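Local atomic coordinates of 49 protein (Murid herpesvirus 4, PDB entry 6A4V), a protein that interacts with the host enzyme poly(ADP-ribose) polymerase 1 and facilitates replication of this gammaherpesvirus, probably through that interaction. Residues B[106-109]-B[113-116]; B[71-76]-B[296-301]; B[168-173]-B[212-217]. All coordinates share one frame; numbering follows the deposited sequence.

Interaction 1: residues B[106-109]-B[113-116]; sequences RLST and FQRI
Ser108 sits at the centre of an inverse gamma turn, and from this tight bend its short side chain meets two side chains of the following helix at once. Within the turn, Thr109 N bonds back to Leu107 O at 2.7 Å. The hydroxyl of Ser108 donates to the amide oxygen of Gln114, with OG and OE1 3.2 Å apart; the donor lies in the carbonyl plane on a lone pair, at a C=O...O angle of 140°. Gln114 reaches back because its chain leaves with CG anti to the backbone N and then bends at chi2 (54°), turning the amide toward the turn. Segment 106-109 belongs to the loop linking helix 89-104 to helix 111-126, so the contact joins that loop to the start of the second helix, with three residues between the two segments. Next to the polar pair the chemistry turns apolar: Ser108 CB approaches the ring of Phe113 obliquely, 4.1 Å from CD1. That ring is buried, resting also on Leu142 and Cys145 of helix 131-146 and on Leu213. On the amide's other end, Gln114 NE2 makes a weak hydrogen bond to Asp118 one turn further along helix 111-126.

Interaction 2: residues B[71-76]-B[296-301]; sequences VLCKIC and LVFDEI
Phe298 and Ile301 of one helix close on Cys73 and Cys76 of another, and all four residues are buried. The tightest approach is Cys76 CB to Phe298 CE1, 3.4 Å, where the carbonyl carbon of Cys76 also stands over one face of the ring, displaced toward the rim. Cys73 meets the same ring differently: its sulfur lies in the ring plane at the edge, 5.2 Å from the centroid and 89° off the normal, a sulfur-aromatic contact, with SG 3.8 Å from Phe298 CD1. With SG anti to the backbone N (chi1 -161°), Cys73 extends across to the partner helix and also reaches Ile301 CG2 at 3.7 Å. Helices 61-85 and 295-312 run antiparallel here: the axes of the two short segments come within 9.8 Å at 164°, a nearly aligned pairing within an all-helical fold. Leu289 and Leu285 of helix 274-289 back Phe298 and Ile301 respectively, while Phe250 of helix 238-262 touches Ile301. The solvent side is looser: Lys74 is exposed and its CB points away from the partner helix. The flank of Asp299 and Glu300 is instead covered by the second subunit. Asp299 makes a weak hydrogen bond to Gln77 and a salt bridge to Lys196 of that subunit; the CB of Glu300 also points away from helix 61-85, and its carboxylate forms a salt bridge with Arg99 of the second subunit.

Interaction 3: residues B[168-173]-B[212-217]; sequences FLTSVD and DLSTGL
A single weak hydroxyl-to-hydroxyl hydrogen bond joins Thr170, in the loop between helices 161-168 and 173-184, to Ser214 in the first turn of helix 213-235, making this a small polar contact at the surface. The two segments bury just 76 Å² between them, both sides summed, and the nearest CA atoms, those of Thr170 and Ser214, remain 7.2 Å apart. Ser214 OG is the donor and Thr170 OG1 the acceptor, at 3.2 Å. The CB atoms of both residues point toward the opposite segment; Ser214 holds OG anti to its own N (chi1 175°), which carries the hydroxyl out from the helix to the loop, and the two oxygens meet tip to tip. Beside this bridge the helix start is secured by its own cap. Asp212 occupies the N-cap position, and its OD1 accepts from Thr215 N at 2.7 Å, nearly in line with the carboxylate C-O bond and with an N-H...O angle of 156°. The same oxygen accepts from Thr215 OG1 at 2.8 Å, this donor standing 45° out of the carboxylate plane. Two bonds therefore grip OD1 and restrict the rotation of the carboxylate. On the loop side, Ser171 OG folds back in a weak bond to Thr170 O, while Thr170 N is held by Asn218 of helix 213-235. Leu169 packs on Asn218 and Val221 further along that helix, Phe168 reaches Val140 of helix 131-146, and Ser214 and Leu217 both touch Gln146 at the end of that same helix.

Overall arrangement
Interaction 2 is the buried, apolar contact of the three, joining helices 61-85 and 295-312 through sulfur and aromatic carbon, whereas interactions 1 and 3 each pair a loop with an early turn of a helix through a side-chain hydroxyl. Interaction 1 is partly buried and mixes its hydrogen bond with ring packing; interaction 3 lies at the surface and is purely polar across its segments. Those two are neighbours, their centres about 16 Å apart, and Leu213 links them: its CD2 lies 3.7 Å from Leu107 CB and 3.8 Å from Phe113 CZ. Interaction 2 stands on the opposite side of the chain's centre, about 49 Å from interaction 1 and 42 Å from interaction 3, centre to centre.

Interaction 1: residues B[106-109]-B[113-116]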
loop_
_atom_site.group_PDB
_atom_site.type_symbol
_atom_site.label_atom_id
_atom_site.label_comp_id
_atom_site.label_asym_id
_atom_site.label_seq_id
_atom_site.Cartn_x
_atom_site.Cartn_y
_atom_site.Cartn_z
ATOM N N ARG B 106 -15.139 12.554 -29.835
ATOM C CA ARG B 106 -15.998 13.731 -29.673
ATOM C C ARG B 106 -15.460 14.848 -30.571
ATOM O O ARG B 106 -16.157 15.816 -30.857
ATOM C CB ARG B 106 -16.049 14.191 -28.210
ATOM C CG ARG B 106 -16.753 13.235 -27.253
ATOM C CD ARG B 106 -16.182 13.349 -25.844
ATOM N NE ARG B 106 -16.938 12.594 -24.848
ATOM C CZ ARG B 106 -17.330 13.067 -23.664
ATOM N NH1 ARG B 106 -16.841 14.211 -23.209
ATOM N NH2 ARG B 106 -18.208 12.389 -22.943
ATOM N N LEU B 107 -14.205 14.696 -31.008
ATOM C CA LEU B 107 -13.489 15.739 -31.703
ATOM C C LEU B 107 -13.178 15.334 -33.152
ATOM O O LEU B 107 -12.499 16.095 -33.860
ATOM C CB LEU B 107 -12.211 16.019 -30.912
ATOM C CG LEU B 107 -12.361 16.954 -29.716
ATOM C CD1 LEU B 107 -13.698 16.783 -29.011
ATOM C CD2 LEU B 107 -11.214 16.746 -28.740
ATOM N N SER B 108 -13.698 14.172 -33.592
ATOM C CA SER B 108 -13.385 13.592 -34.919
ATOM C C SER B 108 -14.108 14.386 -36.019
ATOM O O SER B 108 -15.148 13.983 -36.558
ATOM C CB SER B 108 -13.690 12.102 -34.982
ATOM O OG SER B 108 -15.090 11.845 -35.016
ATOM N N THR B 109 -13.531 15.554 -36.308
ATOM C CA THR B 109 -13.790 16.346 -37.493
ATOM C C THR B 109 -13.989 15.413 -38.698
ATOM O O THR B 109 -15.088 15.272 -39.215
ATOM C CB THR B 109 -12.618 17.316 -37.692
ATOM O OG1 THR B 109 -11.423 16.570 -37.445
ATOM C CG2 THR B 109 -12.664 18.508 -36.762
ATOM N N PHE B 113 -9.698 10.383 -39.522
ATOM C CA PHE B 113 -9.484 10.449 -38.052
ATOM C C PHE B 113 -10.364 9.435 -37.324
ATOM O O PHE B 113 -9.910 8.710 -36.435
ATOM C CB PHE B 113 -9.803 11.844 -37.531
ATOM C CG PHE B 113 -9.067 12.264 -36.290
ATOM C CD1 PHE B 113 -9.595 12.010 -35.040
ATOM C CD2 PHE B 113 -7.905 13.011 -36.385
ATOM C CE1 PHE B 113 -8.920 12.413 -33.899
ATOM C CE2 PHE B 113 -7.242 13.441 -35.243
ATOM C CZ PHE B 113 -7.743 13.125 -34.005
ATOM N N GLN B 114 -11.621 9.324 -37.742
ATOM C CA GLN B 114 -12.491 8.377 -37.080
ATOM C C GLN B 114 -11.960 6.964 -37.335
ATOM O O GLN B 114 -11.846 6.188 -36.407
ATOM C CB GLN B 114 -13.961 8.555 -37.478
ATOM C CG GLN B 114 -14.935 7.613 -36.742
ATOM C CD GLN B 114 -14.836 7.651 -35.228
ATOM O OE1 GLN B 114 -14.695 8.713 -34.609
ATOM N NE2 GLN B 114 -14.894 6.477 -34.613
ATOM N N ARG B 115 -11.601 6.640 -38.582
ATOM C CA ARG B 115 -11.315 5.208 -38.991
ATOM C C ARG B 115 -10.097 4.616 -38.247
ATOM O O ARG B 115 -10.002 3.403 -38.042
ATOM C CB ARG B 115 -11.142 5.132 -40.512
ATOM C CG ARG B 115 -12.214 4.304 -41.213
ATOM C CD ARG B 115 -12.031 4.268 -42.728
ATOM N NE ARG B 115 -12.564 5.455 -43.399
ATOM C CZ ARG B 115 -11.841 6.464 -43.904
ATOM N NH1 ARG B 115 -10.530 6.517 -43.739
ATOM N NH2 ARG B 115 -12.443 7.435 -44.570
ATOM N N ILE B 116 -9.184 5.502 -37.850
ATOM C CA ILE B 116 -7.946 5.204 -37.221
ATOM C C ILE B 116 -8.239 4.925 -35.734
ATOM O O ILE B 116 -7.959 3.813 -35.234
ATOM C CB ILE B 116 -6.988 6.389 -37.462
ATOM C CG1 ILE B 116 -6.590 6.577 -38.937
ATOM C CG2 ILE B 116 -5.766 6.269 -36.612
ATOM C CD1 ILE B 116 -5.815 7.892 -39.204
#

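Interaction 2: residues B[71-76]-B[296-301]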
loop_
_atom_site.group_PDB
_atom_site.type_symbol
_atom_site.label_atom_id
_atom_site.label_comp_id
_atom_site.label_asym_id
_atom_site.label_seq_id
_atom_site.Cartn_x
_atom_site.Cartn_y
_atom_site.Cartn_z
ATOM N N VAL B 71 15.614 1.419 5.039
ATOM C CA VAL B 71 15.453 1.760 3.659
ATOM C C VAL B 71 15.136 0.512 2.850
ATOM O O VAL B 71 14.301 0.609 1.946
ATOM C CB VAL B 71 16.710 2.383 3.045
ATOM C CG1 VAL B 71 16.622 2.378 1.538
ATOM C CG2 VAL B 71 16.918 3.787 3.597
ATOM N N LEU B 72 15.857 -0.600 3.110
ATOM C CA LEU B 72 15.618 -1.761 2.278
ATOM C C LEU B 72 14.281 -2.394 2.605
ATOM O O LEU B 72 13.660 -2.988 1.724
ATOM C CB LEU B 72 16.730 -2.781 2.417
ATOM C CG LEU B 72 18.003 -2.416 1.697
ATOM C CD1 LEU B 72 19.078 -3.373 2.092
ATOM C CD2 LEU B 72 17.807 -2.437 0.204
ATOM N N CYS B 73 13.849 -2.318 3.876
ATOM C CA CYS B 73 12.523 -2.874 4.215
ATOM C C CYS B 73 11.351 -2.168 3.489
ATOM O O CYS B 73 10.344 -2.813 2.977
ATOM C CB CYS B 73 12.294 -2.694 5.707
ATOM S SG CYS B 73 11.014 -3.832 6.204
ATOM N N LYS B 74 11.359 -0.830 3.499
ATOM C CA LYS B 74 10.339 -0.074 2.769
ATOM C C LYS B 74 10.389 -0.506 1.307
ATOM O O LYS B 74 9.359 -0.929 0.704
ATOM C CB LYS B 74 10.589 1.409 2.937
ATOM C CG LYS B 74 10.040 1.926 4.267
ATOM C CD LYS B 74 10.994 2.848 5.012
ATOM C CE LYS B 74 10.510 3.177 6.416
ATOM N NZ LYS B 74 11.614 3.593 7.316
ATOM N N ILE B 75 11.591 -0.440 0.748
ATOM C CA ILE B 75 11.714 -0.630 -0.683
ATOM C C ILE B 75 11.176 -1.999 -1.041
ATOM O O ILE B 75 10.321 -2.125 -1.881
ATOM C CB ILE B 75 13.138 -0.444 -1.199
ATOM C CG1 ILE B 75 13.478 1.038 -1.204
ATOM C CG2 ILE B 75 13.233 -1.074 -2.601
ATOM C CD1 ILE B 75 14.945 1.333 -1.545
ATOM N N CYS B 76 11.616 -3.029 -0.346
ATOM C CA CYS B 76 11.115 -4.415 -0.684
ATOM C C CYS B 76 9.586 -4.546 -0.565
ATOM O O CYS B 76 8.924 -5.207 -1.368
ATOM C CB CYS B 76 11.799 -5.430 0.232
ATOM S SG CYS B 76 13.552 -5.659 -0.142
ATOM N N LEU B 296 2.527 -8.032 5.642
ATOM C CA LEU B 296 2.458 -8.088 7.137
ATOM C C LEU B 296 3.853 -8.280 7.724
ATOM O O LEU B 296 4.220 -7.599 8.762
ATOM C CB LEU B 296 1.494 -9.197 7.595
ATOM C CG LEU B 296 0.059 -9.065 7.115
ATOM C CD1 LEU B 296 -0.758 -10.250 7.636
ATOM C CD2 LEU B 296 -0.556 -7.752 7.615
ATOM N N VAL B 297 4.684 -9.116 7.061
ATOM C CA VAL B 297 6.045 -9.392 7.566
ATOM C C VAL B 297 6.877 -8.122 7.520
ATOM O O VAL B 297 7.631 -7.743 8.495
ATOM C CB VAL B 297 6.737 -10.579 6.871
ATOM C CG1 VAL B 297 8.123 -10.795 7.407
ATOM C CG2 VAL B 297 5.996 -11.893 6.955
ATOM N N PHE B 298 6.871 -7.456 6.391
ATOM C CA PHE B 298 7.629 -6.170 6.309
ATOM C C PHE B 298 7.199 -5.236 7.424
ATOM O O PHE B 298 8.092 -4.658 8.082
ATOM C CB PHE B 298 7.462 -5.466 4.971
ATOM C CG PHE B 298 8.094 -6.231 3.851
ATOM C CD1 PHE B 298 9.480 -6.248 3.716
ATOM C CD2 PHE B 298 7.326 -7.093 3.072
ATOM C CE1 PHE B 298 10.069 -6.965 2.686
ATOM C CE2 PHE B 298 7.924 -7.843 2.077
ATOM C CZ PHE B 298 9.273 -7.708 1.844
ATOM N N ASP B 299 5.892 -5.198 7.716
ATOM C CA ASP B 299 5.419 -4.319 8.765
ATOM C C ASP B 299 6.025 -4.711 10.110
ATOM O O ASP B 299 6.412 -3.877 10.906
ATOM C CB ASP B 299 3.887 -4.295 8.859
ATOM C CG ASP B 299 3.160 -3.463 7.793
ATOM O OD1 ASP B 299 3.675 -2.374 7.481
ATOM O OD2 ASP B 299 2.023 -3.893 7.330
ATOM N N GLU B 300 5.983 -6.002 10.440
ATOM C CA GLU B 300 6.645 -6.463 11.702
ATOM C C GLU B 300 8.145 -6.154 11.735
ATOM O O GLU B 300 8.680 -5.678 12.725
ATOM C CB GLU B 300 6.395 -7.946 11.925
ATOM C CG GLU B 300 6.276 -8.222 13.395
ATOM C CD GLU B 300 6.111 -9.680 13.676
ATOM O OE1 GLU B 300 5.247 -10.354 12.931
ATOM O OE2 GLU B 300 6.875 -10.113 14.577
ATOM N N ILE B 301 8.835 -6.372 10.624
ATOM C CA ILE B 301 10.257 -6.061 10.597
ATOM C C ILE B 301 10.513 -4.583 10.892
ATOM O O ILE B 301 11.420 -4.276 11.604
ATOM C CB ILE B 301 10.863 -6.483 9.258
ATOM C CG1 ILE B 301 10.936 -7.992 9.113
ATOM C CG2 ILE B 301 12.207 -5.865 9.056
ATOM C CD1 ILE B 301 11.126 -8.404 7.665
#

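Interaction 3: residues B[168-173]-B[212-217]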
loop_
_atom_site.group_PDB
_atom_site.type_symbol
_atom_site.label_atom_id
_atom_site.label_comp_id
_atom_site.label_asym_id
_atom_site.label_seq_id
_atom_site.Cartn_x
_atom_site.Cartn_y
_atom_site.Cartn_z
ATOM N N PHE B 168 6.915 14.076 -31.262
ATOM C CA PHE B 168 5.562 14.071 -31.666
ATOM C C PHE B 168 4.699 14.871 -30.683
ATOM O O PHE B 168 3.519 15.017 -30.920
ATOM C CB PHE B 168 5.146 12.617 -31.871
ATOM C CG PHE B 168 5.839 11.944 -33.027
ATOM C CD1 PHE B 168 5.862 12.544 -34.277
ATOM C CD2 PHE B 168 6.413 10.690 -32.901
ATOM C CE1 PHE B 168 6.455 11.922 -35.361
ATOM C CE2 PHE B 168 7.023 10.069 -33.984
ATOM C CZ PHE B 168 7.046 10.689 -35.213
ATOM N N LEU B 169 5.283 15.398 -29.600
ATOM C CA LEU B 169 4.574 16.386 -28.765
ATOM C C LEU B 169 4.571 17.750 -29.463
ATOM O O LEU B 169 5.632 18.230 -29.839
ATOM C CB LEU B 169 5.277 16.507 -27.411
ATOM C CG LEU B 169 5.069 15.345 -26.444
ATOM C CD1 LEU B 169 5.989 15.505 -25.247
ATOM C CD2 LEU B 169 3.609 15.213 -26.035
ATOM N N THR B 170 3.401 18.394 -29.579
ATOM C CA THR B 170 3.314 19.706 -30.253
ATOM C C THR B 170 3.109 20.839 -29.237
ATOM O O THR B 170 2.131 20.848 -28.501
ATOM C CB THR B 170 2.229 19.698 -31.335
ATOM O OG1 THR B 170 0.943 19.677 -30.717
ATOM C CG2 THR B 170 2.381 18.521 -32.276
ATOM N N SER B 171 4.057 21.788 -29.244
ATOM C CA SER B 171 4.028 23.068 -28.502
ATOM C C SER B 171 3.736 22.816 -27.015
ATOM O O SER B 171 2.573 22.873 -26.571
ATOM C CB SER B 171 3.057 24.072 -29.127
ATOM O OG SER B 171 1.699 23.735 -28.878
ATOM N N VAL B 172 4.801 22.537 -26.250
ATOM C CA VAL B 172 4.637 22.205 -24.843
ATOM C C VAL B 172 5.693 22.900 -23.955
ATOM O O VAL B 172 5.696 22.671 -22.743
ATOM C CB VAL B 172 4.635 20.673 -24.663
ATOM C CG1 VAL B 172 3.652 19.992 -25.602
ATOM C CG2 VAL B 172 6.018 20.074 -24.840
ATOM N N ASP B 173 6.548 23.768 -24.524
ATOM C CA ASP B 173 7.622 24.498 -23.786
ATOM C C ASP B 173 8.798 23.563 -23.485
ATOM O O ASP B 173 8.616 22.366 -23.296
ATOM C CB ASP B 173 7.178 25.074 -22.435
ATOM C CG ASP B 173 5.850 25.811 -22.433
ATOM O OD1 ASP B 173 5.312 26.070 -23.528
ATOM O OD2 ASP B 173 5.362 26.113 -21.329
ATOM N N ASP B 212 -8.233 20.788 -26.273
ATOM C CA ASP B 212 -8.384 20.809 -27.731
ATOM C C ASP B 212 -7.925 19.461 -28.318
ATOM O O ASP B 212 -7.445 18.579 -27.603
ATOM C CB ASP B 212 -7.652 22.020 -28.330
ATOM C CG ASP B 212 -6.254 22.247 -27.786
ATOM O OD1 ASP B 212 -5.591 21.250 -27.483
ATOM O OD2 ASP B 212 -5.847 23.418 -27.661
ATOM N N LEU B 213 -8.105 19.307 -29.633
ATOM C CA LEU B 213 -7.494 18.227 -30.417
ATOM C C LEU B 213 -6.004 18.157 -30.112
ATOM O O LEU B 213 -5.488 17.098 -29.899
ATOM C CB LEU B 213 -7.675 18.481 -31.918
ATOM C CG LEU B 213 -8.988 17.982 -32.514
ATOM C CD1 LEU B 213 -9.294 18.674 -33.838
ATOM C CD2 LEU B 213 -8.951 16.476 -32.686
ATOM N N SER B 214 -5.344 19.311 -30.111
ATOM C CA SER B 214 -3.905 19.359 -30.030
ATOM C C SER B 214 -3.397 18.671 -28.758
ATOM O O SER B 214 -2.504 17.835 -28.815
ATOM C CB SER B 214 -3.400 20.761 -30.108
ATOM O OG SER B 214 -1.991 20.771 -29.903
ATOM N N THR B 215 -3.961 19.048 -27.612
ATOM C CA THR B 215 -3.482 18.580 -26.318
ATOM C C THR B 215 -4.005 17.151 -26.072
ATOM O O THR B 215 -3.264 16.287 -25.618
ATOM C CB THR B 215 -3.808 19.620 -25.238
ATOM O OG1 THR B 215 -5.231 19.705 -25.135
ATOM C CG2 THR B 215 -3.210 20.984 -25.541
ATOM N N GLY B 216 -5.252 16.874 -26.450
ATOM C CA GLY B 216 -5.750 15.485 -26.525
ATOM C C GLY B 216 -4.859 14.568 -27.380
ATOM O O GLY B 216 -4.975 13.346 -27.313
ATOM N N LEU B 217 -3.948 15.125 -28.184
ATOM C CA LEU B 217 -3.009 14.275 -28.932
ATOM C C LEU B 217 -1.679 14.181 -28.196
ATOM O O LEU B 217 -1.137 13.096 -28.101
ATOM C CB LEU B 217 -2.859 14.779 -30.371
ATOM C CG LEU B 217 -4.084 14.482 -31.244
ATOM C CD1 LEU B 217 -3.800 14.723 -32.705
ATOM C CD2 LEU B 217 -4.576 13.063 -31.063
#